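Local coordinates for protein leucine aminopeptidase (Legionella pneumophila, PDB 5GNE) that probably cleaves amino acids from the N-terminal ends of peptides, as a zinc-dependent aminopeptidase of the M28 family, at residues N57-E62 with H318-N323; S172-I177 with G246-D251; L213-V218 with N360-G365; R228-I233 with A367-L372. One frame throughout, in Å; residues are numbered along the deposited sequence.

Interaction 1. Residues N57-E62 with H318-N323; sequences NYLNAE and HVNWTN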
# COMPACT_ATOMS: atom_id res chain seq x y z
N ASN A 57 12.84 6.92 3.52
CA ASN A 57 12.86 5.48 3.44
C ASN A 57 13.79 5.05 2.32
O ASN A 57 14.31 5.88 1.61
CB ASN A 57 11.44 4.95 3.22
CG ASN A 57 11.32 3.48 3.51
OD1 ASN A 57 12.12 2.94 4.28
ND2 ASN A 57 10.33 2.84 2.92
N TYR A 58 14.01 3.75 2.17
CA TYR A 58 14.81 3.24 1.07
C TYR A 58 14.00 2.33 0.15
O TYR A 58 12.95 1.82 0.52
CB TYR A 58 16.01 2.46 1.59
CG TYR A 58 15.66 1.17 2.28
CD1 TYR A 58 15.18 1.16 3.58
CD2 TYR A 58 15.88 -0.03 1.65
CE1 TYR A 58 14.89 -0.02 4.22
CE2 TYR A 58 15.61 -1.23 2.29
CZ TYR A 58 15.12 -1.22 3.56
OH TYR A 58 14.84 -2.41 4.17
N LEU A 59 14.50 2.14 -1.06
CA LEU A 59 13.82 1.28 -2.02
C LEU A 59 14.68 0.04 -2.25
O LEU A 59 15.84 0.16 -2.60
CB LEU A 59 13.59 2.02 -3.32
CG LEU A 59 12.88 1.29 -4.47
CD1 LEU A 59 11.41 0.99 -4.12
CD2 LEU A 59 13.01 2.12 -5.75
N ASN A 60 14.15 -1.15 -2.06
CA ASN A 60 14.92 -2.31 -2.43
C ASN A 60 14.82 -2.52 -3.93
O ASN A 60 13.74 -2.64 -4.46
CB ASN A 60 14.45 -3.56 -1.70
CG ASN A 60 15.43 -4.72 -1.87
OD1 ASN A 60 15.81 -5.04 -2.99
ND2 ASN A 60 15.85 -5.31 -0.77
N ALA A 61 15.97 -2.60 -4.59
CA ALA A 61 16.00 -2.65 -6.05
C ALA A 61 15.74 -4.04 -6.61
O ALA A 61 15.44 -4.17 -7.79
CB ALA A 61 17.30 -2.16 -6.57
N GLU A 62 15.87 -5.06 -5.77
CA GLU A 62 15.77 -6.43 -6.27
C GLU A 62 14.59 -6.73 -7.20
O GLU A 62 14.76 -7.42 -8.19
CB GLU A 62 15.76 -7.43 -5.10
CG GLU A 62 16.00 -8.85 -5.59
CD GLU A 62 16.10 -9.85 -4.45
OE1 GLU A 62 15.09 -10.53 -4.13
OE2 GLU A 62 17.21 -9.99 -3.91
N HIS A 318 2.68 2.58 -3.26
CA HIS A 318 2.28 3.29 -4.47
C HIS A 318 3.48 3.62 -5.35
O HIS A 318 3.37 3.57 -6.58
CB HIS A 318 1.50 4.56 -4.10
CG HIS A 318 2.31 5.58 -3.38
ND1 HIS A 318 2.81 5.37 -2.11
CD2 HIS A 318 2.72 6.82 -3.74
CE1 HIS A 318 3.50 6.43 -1.72
NE2 HIS A 318 3.45 7.33 -2.69
N VAL A 319 4.61 3.88 -4.72
CA VAL A 319 5.87 4.19 -5.40
C VAL A 319 6.28 3.12 -6.41
O VAL A 319 6.75 3.44 -7.50
CB VAL A 319 7.00 4.42 -4.35
CG1 VAL A 319 8.38 4.34 -4.96
CG2 VAL A 319 6.78 5.79 -3.69
N ASN A 320 6.11 1.85 -6.07
CA ASN A 320 6.42 0.80 -7.03
C ASN A 320 5.50 0.82 -8.26
O ASN A 320 5.93 0.58 -9.39
CB ASN A 320 6.40 -0.55 -6.35
CG ASN A 320 7.65 -0.78 -5.51
OD1 ASN A 320 8.76 -0.51 -5.95
ND2 ASN A 320 7.46 -1.24 -4.27
N TRP A 321 4.23 1.16 -8.05
CA TRP A 321 3.35 1.31 -9.19
C TRP A 321 3.75 2.51 -10.08
O TRP A 321 3.85 2.37 -11.30
CB TRP A 321 1.88 1.44 -8.73
CG TRP A 321 1.33 0.18 -8.13
CD1 TRP A 321 1.27 -0.12 -6.81
CD2 TRP A 321 0.80 -0.98 -8.84
NE1 TRP A 321 0.72 -1.39 -6.63
CE2 TRP A 321 0.42 -1.93 -7.85
CE3 TRP A 321 0.60 -1.29 -10.19
CZ2 TRP A 321 -0.15 -3.17 -8.18
CZ3 TRP A 321 0.03 -2.54 -10.52
CH2 TRP A 321 -0.33 -3.46 -9.52
N THR A 322 3.94 3.70 -9.50
CA THR A 322 4.22 4.84 -10.35
C THR A 322 5.58 4.66 -11.04
O THR A 322 5.75 5.08 -12.17
CB THR A 322 4.14 6.19 -9.62
OG1 THR A 322 5.43 6.60 -9.15
CG2 THR A 322 3.20 6.10 -8.48
N ASN A 323 6.55 4.02 -10.38
CA ASN A 323 7.83 3.75 -11.04
C ASN A 323 7.68 2.92 -12.30
O ASN A 323 8.53 3.00 -13.17
CB ASN A 323 8.80 3.01 -10.11
CG ASN A 323 9.48 3.94 -9.16
OD1 ASN A 323 9.44 5.13 -9.36
ND2 ASN A 323 10.10 3.41 -8.12

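Interaction 2. Residues S172-I177 with G246-D251; sequences SVVTVI and GYVVQD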
# COMPACT_ATOMS: atom_id res chain seq x y z
N SER A 172 3.16 -11.86 -0.42
CA SER A 172 2.07 -10.94 -0.69
C SER A 172 0.83 -11.74 -1.07
O SER A 172 0.95 -12.88 -1.51
CB SER A 172 2.45 -9.99 -1.82
OG SER A 172 3.39 -9.05 -1.35
N VAL A 173 -0.35 -11.13 -0.99
CA VAL A 173 -1.56 -11.80 -1.41
C VAL A 173 -2.33 -10.93 -2.38
O VAL A 173 -2.71 -9.80 -2.05
CB VAL A 173 -2.46 -12.12 -0.23
CG1 VAL A 173 -3.72 -12.84 -0.71
CG2 VAL A 173 -1.70 -12.94 0.82
N VAL A 174 -2.58 -11.47 -3.57
CA VAL A 174 -3.32 -10.80 -4.62
C VAL A 174 -4.68 -11.49 -4.74
O VAL A 174 -4.75 -12.71 -4.88
CB VAL A 174 -2.57 -10.87 -5.97
CG1 VAL A 174 -3.36 -10.21 -7.12
CG2 VAL A 174 -1.20 -10.23 -5.84
N THR A 175 -5.77 -10.71 -4.67
CA THR A 175 -7.11 -11.23 -4.90
C THR A 175 -7.80 -10.36 -5.93
O THR A 175 -7.40 -9.21 -6.13
CB THR A 175 -7.96 -11.24 -3.65
OG1 THR A 175 -8.37 -9.89 -3.36
CG2 THR A 175 -7.19 -11.84 -2.48
N VAL A 176 -8.78 -10.92 -6.63
CA VAL A 176 -9.49 -10.18 -7.66
C VAL A 176 -10.94 -10.59 -7.72
O VAL A 176 -11.26 -11.77 -7.69
CB VAL A 176 -8.85 -10.36 -9.08
CG1 VAL A 176 -8.74 -11.82 -9.47
CG2 VAL A 176 -9.67 -9.60 -10.13
N ILE A 177 -11.82 -9.61 -7.83
CA ILE A 177 -13.22 -9.90 -8.08
C ILE A 177 -13.56 -9.50 -9.52
O ILE A 177 -13.32 -8.36 -9.96
CB ILE A 177 -14.12 -9.16 -7.09
CG1 ILE A 177 -13.71 -9.47 -5.65
CG2 ILE A 177 -15.56 -9.59 -7.29
CD1 ILE A 177 -14.48 -8.67 -4.67
N GLY A 246 6.99 -4.39 -4.80
CA GLY A 246 7.95 -4.54 -5.88
C GLY A 246 7.65 -5.80 -6.67
O GLY A 246 7.33 -5.76 -7.87
N TYR A 247 7.72 -6.93 -5.99
CA TYR A 247 7.40 -8.21 -6.62
C TYR A 247 5.99 -8.25 -7.21
O TYR A 247 5.81 -8.75 -8.31
CB TYR A 247 7.60 -9.34 -5.62
CG TYR A 247 9.06 -9.59 -5.39
CD1 TYR A 247 9.89 -9.94 -6.46
CD2 TYR A 247 9.63 -9.48 -4.13
CE1 TYR A 247 11.23 -10.18 -6.28
CE2 TYR A 247 10.98 -9.72 -3.94
CZ TYR A 247 11.77 -10.07 -5.02
OH TYR A 247 13.11 -10.31 -4.85
N VAL A 248 5.01 -7.71 -6.48
CA VAL A 248 3.65 -7.72 -7.00
C VAL A 248 3.54 -6.93 -8.33
O VAL A 248 2.88 -7.38 -9.28
CB VAL A 248 2.64 -7.17 -5.98
CG1 VAL A 248 1.28 -7.03 -6.61
CG2 VAL A 248 2.56 -8.11 -4.79
N VAL A 249 4.14 -5.75 -8.39
CA VAL A 249 4.06 -4.96 -9.61
C VAL A 249 4.75 -5.68 -10.78
O VAL A 249 4.23 -5.73 -11.91
CB VAL A 249 4.68 -3.55 -9.43
CG1 VAL A 249 4.63 -2.82 -10.73
CG2 VAL A 249 3.88 -2.79 -8.39
N GLN A 250 5.90 -6.28 -10.49
CA GLN A 250 6.59 -7.10 -11.47
C GLN A 250 5.68 -8.26 -11.92
O GLN A 250 5.64 -8.59 -13.12
CB GLN A 250 7.92 -7.61 -10.90
CG GLN A 250 8.91 -6.48 -10.63
CD GLN A 250 9.25 -5.67 -11.89
OE1 GLN A 250 9.69 -6.24 -12.90
NE2 GLN A 250 9.07 -4.36 -11.82
N ASP A 251 4.95 -8.87 -10.99
CA ASP A 251 4.05 -9.96 -11.35
C ASP A 251 2.92 -9.49 -12.28
O ASP A 251 2.57 -10.18 -13.25
CB ASP A 251 3.46 -10.61 -10.09
CG ASP A 251 2.67 -11.87 -10.39
OD1 ASP A 251 3.33 -12.91 -10.64
OD2 ASP A 251 1.42 -11.85 -10.34

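Interaction 3. Residues L213-V218 with N360-G365; sequences LEMARV and NFTKLG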
# COMPACT_ATOMS: atom_id res chain seq x y z
N LEU A 213 -10.56 -4.80 3.14
CA LEU A 213 -11.31 -6.04 3.37
C LEU A 213 -12.79 -5.75 3.42
O LEU A 213 -13.57 -6.46 2.78
CB LEU A 213 -10.87 -6.73 4.67
CG LEU A 213 -9.92 -7.89 4.40
CD1 LEU A 213 -9.41 -8.46 5.70
CD2 LEU A 213 -10.59 -8.99 3.56
N GLU A 214 -13.18 -4.68 4.10
CA GLU A 214 -14.59 -4.26 4.08
C GLU A 214 -15.07 -3.86 2.68
O GLU A 214 -16.21 -4.14 2.28
CB GLU A 214 -14.82 -3.11 5.07
CG GLU A 214 -16.28 -2.66 5.20
CD GLU A 214 -17.27 -3.78 5.53
OE1 GLU A 214 -16.85 -4.86 5.99
OE2 GLU A 214 -18.49 -3.56 5.35
N MET A 215 -14.22 -3.15 1.94
CA MET A 215 -14.54 -2.80 0.56
C MET A 215 -14.86 -4.05 -0.26
O MET A 215 -15.90 -4.13 -0.93
CB MET A 215 -13.39 -2.05 -0.07
CG MET A 215 -13.35 -0.59 0.37
SD MET A 215 -11.73 0.07 -0.04
CE MET A 215 -11.83 -0.05 -1.83
N ALA A 216 -14.00 -5.06 -0.12
CA ALA A 216 -14.21 -6.35 -0.80
C ALA A 216 -15.53 -6.98 -0.38
O ALA A 216 -16.26 -7.53 -1.20
CB ALA A 216 -13.05 -7.32 -0.52
N ARG A 217 -15.83 -6.92 0.90
CA ARG A 217 -17.03 -7.58 1.37
C ARG A 217 -18.30 -6.86 0.93
O ARG A 217 -19.27 -7.49 0.52
CB ARG A 217 -17.01 -7.64 2.89
CG ARG A 217 -18.20 -8.37 3.51
CD ARG A 217 -18.30 -8.10 5.01
NE ARG A 217 -18.86 -6.77 5.25
CZ ARG A 217 -20.13 -6.44 5.01
NH1 ARG A 217 -20.97 -7.36 4.57
NH2 ARG A 217 -20.55 -5.21 5.23
N VAL A 218 -18.28 -5.54 0.99
CA VAL A 218 -19.36 -4.75 0.41
C VAL A 218 -19.59 -5.08 -1.07
O VAL A 218 -20.72 -5.35 -1.49
CB VAL A 218 -19.12 -3.26 0.60
CG1 VAL A 218 -20.12 -2.45 -0.21
CG2 VAL A 218 -19.22 -2.92 2.08
N ASN A 360 -14.85 6.39 6.79
CA ASN A 360 -14.74 7.36 5.69
C ASN A 360 -13.79 6.89 4.57
O ASN A 360 -14.11 7.05 3.39
CB ASN A 360 -14.32 8.73 6.21
CG ASN A 360 -15.49 9.50 6.88
OD1 ASN A 360 -16.68 9.20 6.65
ND2 ASN A 360 -15.15 10.50 7.70
N PHE A 361 -12.64 6.30 4.92
CA PHE A 361 -11.77 5.69 3.91
C PHE A 361 -12.46 4.54 3.17
O PHE A 361 -12.30 4.38 1.96
CB PHE A 361 -10.47 5.17 4.53
CG PHE A 361 -9.46 6.23 4.80
CD1 PHE A 361 -9.44 6.89 6.02
CD2 PHE A 361 -8.53 6.59 3.83
CE1 PHE A 361 -8.50 7.90 6.28
CE2 PHE A 361 -7.59 7.58 4.09
CZ PHE A 361 -7.57 8.24 5.32
N THR A 362 -13.28 3.76 3.88
CA THR A 362 -14.09 2.76 3.19
C THR A 362 -15.07 3.38 2.21
O THR A 362 -15.19 2.91 1.07
CB THR A 362 -14.87 1.87 4.19
OG1 THR A 362 -13.95 1.37 5.15
CG2 THR A 362 -15.50 0.69 3.49
N LYS A 363 -15.72 4.47 2.62
CA LYS A 363 -16.59 5.20 1.70
C LYS A 363 -15.81 5.63 0.47
O LYS A 363 -16.22 5.35 -0.67
CB LYS A 363 -17.22 6.40 2.37
CG LYS A 363 -18.33 6.05 3.34
CD LYS A 363 -18.93 7.26 4.04
CE LYS A 363 -20.17 6.83 4.83
NZ LYS A 363 -20.65 7.84 5.79
N LEU A 364 -14.67 6.28 0.70
CA LEU A 364 -13.85 6.76 -0.40
C LEU A 364 -13.49 5.65 -1.36
O LEU A 364 -13.73 5.77 -2.55
CB LEU A 364 -12.58 7.41 0.12
CG LEU A 364 -11.63 7.85 -0.99
CD1 LEU A 364 -12.30 8.85 -1.91
CD2 LEU A 364 -10.37 8.45 -0.38
N GLY A 365 -12.96 4.55 -0.83
CA GLY A 365 -12.66 3.36 -1.60
C GLY A 365 -13.81 2.85 -2.45
O GLY A 365 -13.63 2.49 -3.63

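Interaction 4. Residues R228-I233 with A367-L372; sequences RPIYFI and AFIVEL. With SO4 (sulfate ion), chain E.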
# COMPACT_ATOMS: atom_id res chain seq x y z
N ARG A 228 -15.19 -4.04 -14.65
CA ARG A 228 -13.73 -4.22 -14.68
C ARG A 228 -13.39 -5.17 -13.56
O ARG A 228 -14.08 -5.17 -12.55
CB ARG A 228 -13.00 -2.92 -14.41
CG ARG A 228 -13.56 -1.74 -15.12
CD ARG A 228 -12.79 -0.45 -14.77
NE ARG A 228 -12.98 0.48 -15.87
CZ ARG A 228 -12.43 0.33 -17.07
NH1 ARG A 228 -11.60 -0.67 -17.32
NH2 ARG A 228 -12.68 1.21 -18.01
N PRO A 229 -12.28 -5.92 -13.68
CA PRO A 229 -11.75 -6.61 -12.50
C PRO A 229 -11.31 -5.61 -11.42
O PRO A 229 -10.72 -4.58 -11.75
CB PRO A 229 -10.54 -7.36 -13.04
CG PRO A 229 -10.68 -7.31 -14.54
CD PRO A 229 -11.40 -6.06 -14.85
N ILE A 230 -11.56 -5.95 -10.16
CA ILE A 230 -11.08 -5.19 -9.04
C ILE A 230 -10.12 -6.06 -8.26
O ILE A 230 -10.48 -7.14 -7.84
CB ILE A 230 -12.22 -4.77 -8.09
CG1 ILE A 230 -13.37 -4.18 -8.89
CG2 ILE A 230 -11.70 -3.79 -7.03
CD1 ILE A 230 -12.98 -3.04 -9.81
N TYR A 231 -8.92 -5.57 -8.04
CA TYR A 231 -7.96 -6.30 -7.23
C TYR A 231 -7.89 -5.78 -5.81
O TYR A 231 -7.93 -4.56 -5.55
CB TYR A 231 -6.55 -6.24 -7.85
CG TYR A 231 -6.36 -7.08 -9.08
CD1 TYR A 231 -6.75 -6.61 -10.34
CD2 TYR A 231 -5.78 -8.34 -9.00
CE1 TYR A 231 -6.57 -7.39 -11.48
CE2 TYR A 231 -5.60 -9.12 -10.13
CZ TYR A 231 -6.00 -8.64 -11.37
OH TYR A 231 -5.83 -9.41 -12.49
N PHE A 232 -7.77 -6.70 -4.88
CA PHE A 232 -7.48 -6.30 -3.53
C PHE A 232 -6.19 -6.99 -3.13
O PHE A 232 -6.07 -8.20 -3.28
CB PHE A 232 -8.61 -6.65 -2.58
CG PHE A 232 -9.92 -5.99 -2.94
CD1 PHE A 232 -10.78 -6.59 -3.84
CD2 PHE A 232 -10.28 -4.78 -2.36
CE1 PHE A 232 -11.99 -5.99 -4.18
CE2 PHE A 232 -11.47 -4.18 -2.69
CZ PHE A 232 -12.33 -4.78 -3.60
N ILE A 233 -5.22 -6.20 -2.68
CA ILE A 233 -3.89 -6.70 -2.42
C ILE A 233 -3.37 -6.42 -1.01
O ILE A 233 -3.51 -5.32 -0.47
CB ILE A 233 -2.87 -6.12 -3.44
CG1 ILE A 233 -3.36 -6.40 -4.87
CG2 ILE A 233 -1.54 -6.78 -3.27
CD1 ILE A 233 -2.49 -5.87 -5.95
N ALA A 367 -16.64 4.53 -3.46
CA ALA A 367 -16.93 5.51 -4.52
C ALA A 367 -15.91 5.38 -5.67
O ALA A 367 -16.24 5.39 -6.87
CB ALA A 367 -16.94 6.90 -3.96
N PHE A 368 -14.64 5.26 -5.27
CA PHE A 368 -13.55 5.00 -6.20
C PHE A 368 -13.86 3.78 -7.08
O PHE A 368 -13.84 3.86 -8.30
CB PHE A 368 -12.28 4.81 -5.40
CG PHE A 368 -11.03 4.76 -6.22
CD1 PHE A 368 -10.44 5.93 -6.69
CD2 PHE A 368 -10.38 3.55 -6.43
CE1 PHE A 368 -9.24 5.87 -7.42
CE2 PHE A 368 -9.21 3.48 -7.15
CZ PHE A 368 -8.63 4.64 -7.64
N ILE A 369 -14.18 2.67 -6.43
CA ILE A 369 -14.50 1.44 -7.13
C ILE A 369 -15.74 1.57 -8.03
O ILE A 369 -15.76 1.08 -9.15
CB ILE A 369 -14.69 0.29 -6.15
CG1 ILE A 369 -13.35 -0.15 -5.57
CG2 ILE A 369 -15.30 -0.91 -6.84
CD1 ILE A 369 -13.52 -1.22 -4.54
N VAL A 370 -16.78 2.25 -7.56
CA VAL A 370 -17.99 2.36 -8.37
C VAL A 370 -17.77 3.28 -9.56
O VAL A 370 -18.10 2.94 -10.70
CB VAL A 370 -19.21 2.86 -7.54
CG1 VAL A 370 -20.37 3.22 -8.45
CG2 VAL A 370 -19.64 1.81 -6.54
N GLU A 371 -17.24 4.47 -9.32
CA GLU A 371 -17.17 5.41 -10.42
C GLU A 371 -16.14 5.00 -11.48
O GLU A 371 -16.33 5.29 -12.67
CB GLU A 371 -16.93 6.81 -9.90
CG GLU A 371 -18.07 7.27 -8.98
CD GLU A 371 -19.36 7.59 -9.72
OE1 GLU A 371 -19.39 7.45 -10.96
OE2 GLU A 371 -20.34 8.03 -9.09
N LEU A 372 -15.07 4.32 -11.07
CA LEU A 372 -14.16 3.74 -12.07
C LEU A 372 -14.71 2.40 -12.62
O LEU A 372 -14.59 2.12 -13.82
CB LEU A 372 -12.78 3.53 -11.46
CG LEU A 372 -11.94 4.79 -11.24
CD1 LEU A 372 -10.65 4.46 -10.54
CD2 LEU A 372 -11.62 5.40 -12.59
S SO4 E . -10.81 0.19 -20.88
O1 SO4 E . -12.19 -0.20 -21.17
O2 SO4 E . -10.77 1.51 -20.24
O3 SO4 E . -10.20 -0.80 -20.00
O4 SO4 E . -10.05 0.23 -22.13

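Interaction 1. Residues N57-E62 with H318-N323
Leu59 lays the two arms of its isopropyl fork against two asparagines, Asn320 and Asn323, spaced one turn apart on the same side of helix 318-323. The leucine leaves its strand with CG anti to the backbone N (chi1 -179°), which carries the fork out toward the helix. The side chains of Leu59 and Asn320 run past each other in opposite senses, and Leu59 CD1 comes obliquely to Asn320 OD1, 3.6 Å away. The second arm and Asn323 approach from opposite directions, with Leu59 CD2 4.0 Å from Asn323 ND2. Both asparagine side chains bring polar atoms to the methyls, yet those atoms have partners elsewhere: Tyr64 OH hydrogen-bonds to Asn320 OD1 and to Asn323 ND2, and Asn320 ND2 reaches Ser245 OG. Tyr64 belongs to the short helix 62-65 just beyond the strand, whose start is capped by a bond of 2.8 Å from Glu62 N to Asn60 OD1, lying in the carbonyl plane. Strand 59-60 is an outermost strand of the N-terminal antiparallel sheet, and the side chain of Asn320 is about 12 Å from a bound zinc ion. Between the two segments the contact is thus purely van der Waals, the methyls resting against the polar ends of amides held by other groups; a directional link is added by the neighbouring Tyr64 hydroxyl.

Interaction 2. Residues S172-I177 with G246-D251
Val248 meets Ser172 and Val174 through aliphatic groups, so no ring face or ring edge takes part in joining the two segments. The ring of Tyr247 stays out of it: its CB starts toward the strand but the ring leads away. What remains is a branched side chain set over two alternate residues of the strand. Val248 has CG1 anti to its backbone N (chi1 173°), which spreads the two methyls over different partners. CG2 of Val248 presses on Ser172, 3.5 Å from its CB. Ser172 OG also lies near this methyl, 3.7 Å from Val248 CG2, and accepts a hydrogen bond from Ala236 N. The other methyl serves Val174: Val248 CG1 is 4.1 Å from Val174 CG2, and these two valines slide past one another in opposite directions. Ser172 and Val174 share one face of strand 170-177, whereas the intervening Val173 points away, to Phe141 and Lys142 of helix 132-151. Helix 243-254 therefore covers one side of the mixed sheet beside strands 170-177 and 230-235, where Val248 also touches Ile233. Across the pair of segments the attraction is dispersion between methyl and methylene groups. Such a contact helps to space helix and sheet but is not directional, and the one polar side-chain atom close to it, Ser172 OG, is satisfied by the backbone N of Ala236, just beyond strand 230-235.

Interaction 3. Residues L213-V218 with N360-G365
Thr362 is the first residue of helix 360-365 to press on helix 213-218, and it does so with its methyl. CG2 stands anti to the backbone N, facing the opposing helix, while OG1 turns back to hydrogen-bond Met358 O of its own helix. The methyl fits between two neighbouring side chains: Thr362 CG2 is 3.8 Å from Glu214 CG and 4.0 Å from Met215 CG. Of these, the methionine runs antiparallel alongside the threonine, whereas the glutamate passes at a slant and offers only its aliphatic part. Its carboxylate is carried off by the bend at chi2 (54°) and is gripped side-on by Arg217 in a two-bond salt bridge, with Arg217 NE 2.9 Å from Glu214 OE1 and Arg217 NH2 2.6 Å from Glu214 OE2. A further bond from Asp110 N holds OE2. Beyond Thr362 the helix turns Lys363 and Leu364 away, the leucine toward helix 288-302, and then brings Gly365 round to the contact. Here the bare backbone leaves room for the end of Met215, whose CE lies 3.5 Å from Gly365 CA, with the sulfur close by. The two short helix axes approach to 9.5 Å and cross at -51°; the backbones come nearest at Met215 and Thr362, and the methionine reaches on to Gly365. Helices 202-221 and 355-373 lie on one side of the central mixed sheet, and their packing forms part of one outer layer of the alpha/beta/alpha sandwich known from M28 zinc exopeptidases.

Interaction 4. Residues R228-I233 with A367-L372
Ile369 fills the closely packed half of this contact, setting one methyl, CD1, against both Ile230 and Phe232. The strand isoleucine is crossed at a slant, Ile230 CG2 being 4.0 Å from Ile369 CD1. Against Phe232 the side chains run at about a right angle, and Ile369 CD1 comes obliquely to the ring with Phe232 CZ 3.9 Å away. Met215 of helix 202-221 also touches both Ile369 and Phe232, so further apolar atoms close in on the isoleucine. The other half is looser and polar. The Leu372 side chain stands off from segment 228-233 and touches Ile186, leaving the carbonyl to make the link: Arg228 NE donates to Leu372 O over 3.1 Å, a weak bond bent to 132° although the oxygen lies in the guanidinium plane. Arg228 is stretched out from CG to NE, which carries the guanidinium past Leu372 O to a sulfate ion, probably taken from the crystallisation liquor. The ion is met end-on by two nitrogens, with Arg228 NH1 3.0 Å from sulfate O3 along a nearly straight bond (173°) and Arg228 NH2 3.0 Å from sulfate O2. Glu184 takes part as well, its O accepting from Arg228 NH1 and its N hydrogen-bonded to the sulfate. The apolar half and the polar half lie side by side. The isoleucine contact packs the C-terminal helix 355-373 on strand 230-235, in keeping with the alpha/beta/alpha fold of M28 peptidases.

In the fold
From the N terminus, the edge strand of the small antiparallel sheet is the first to find its partner: interaction 1 joins it to helix 318-323, closing a loop of about 255 residues. Interaction 2 falls wholly within that loop, bringing strand 170-177 to helix 243-254. Interactions 3 and 4 begin inside it but end beyond it, on helix 355-373, so they cross interactions 1 and 2 and also each other. Strands 170-177 and 230-235 are sheet neighbours, which ties interaction 2 to interaction 4, while Met215 and Ile369 touch between interactions 3 and 4. Val248 meets Ile233, while helix 355-373 meets Ile230 and Phe232, so helices 243-254 and 355-373 cover opposite faces of the mixed sheet.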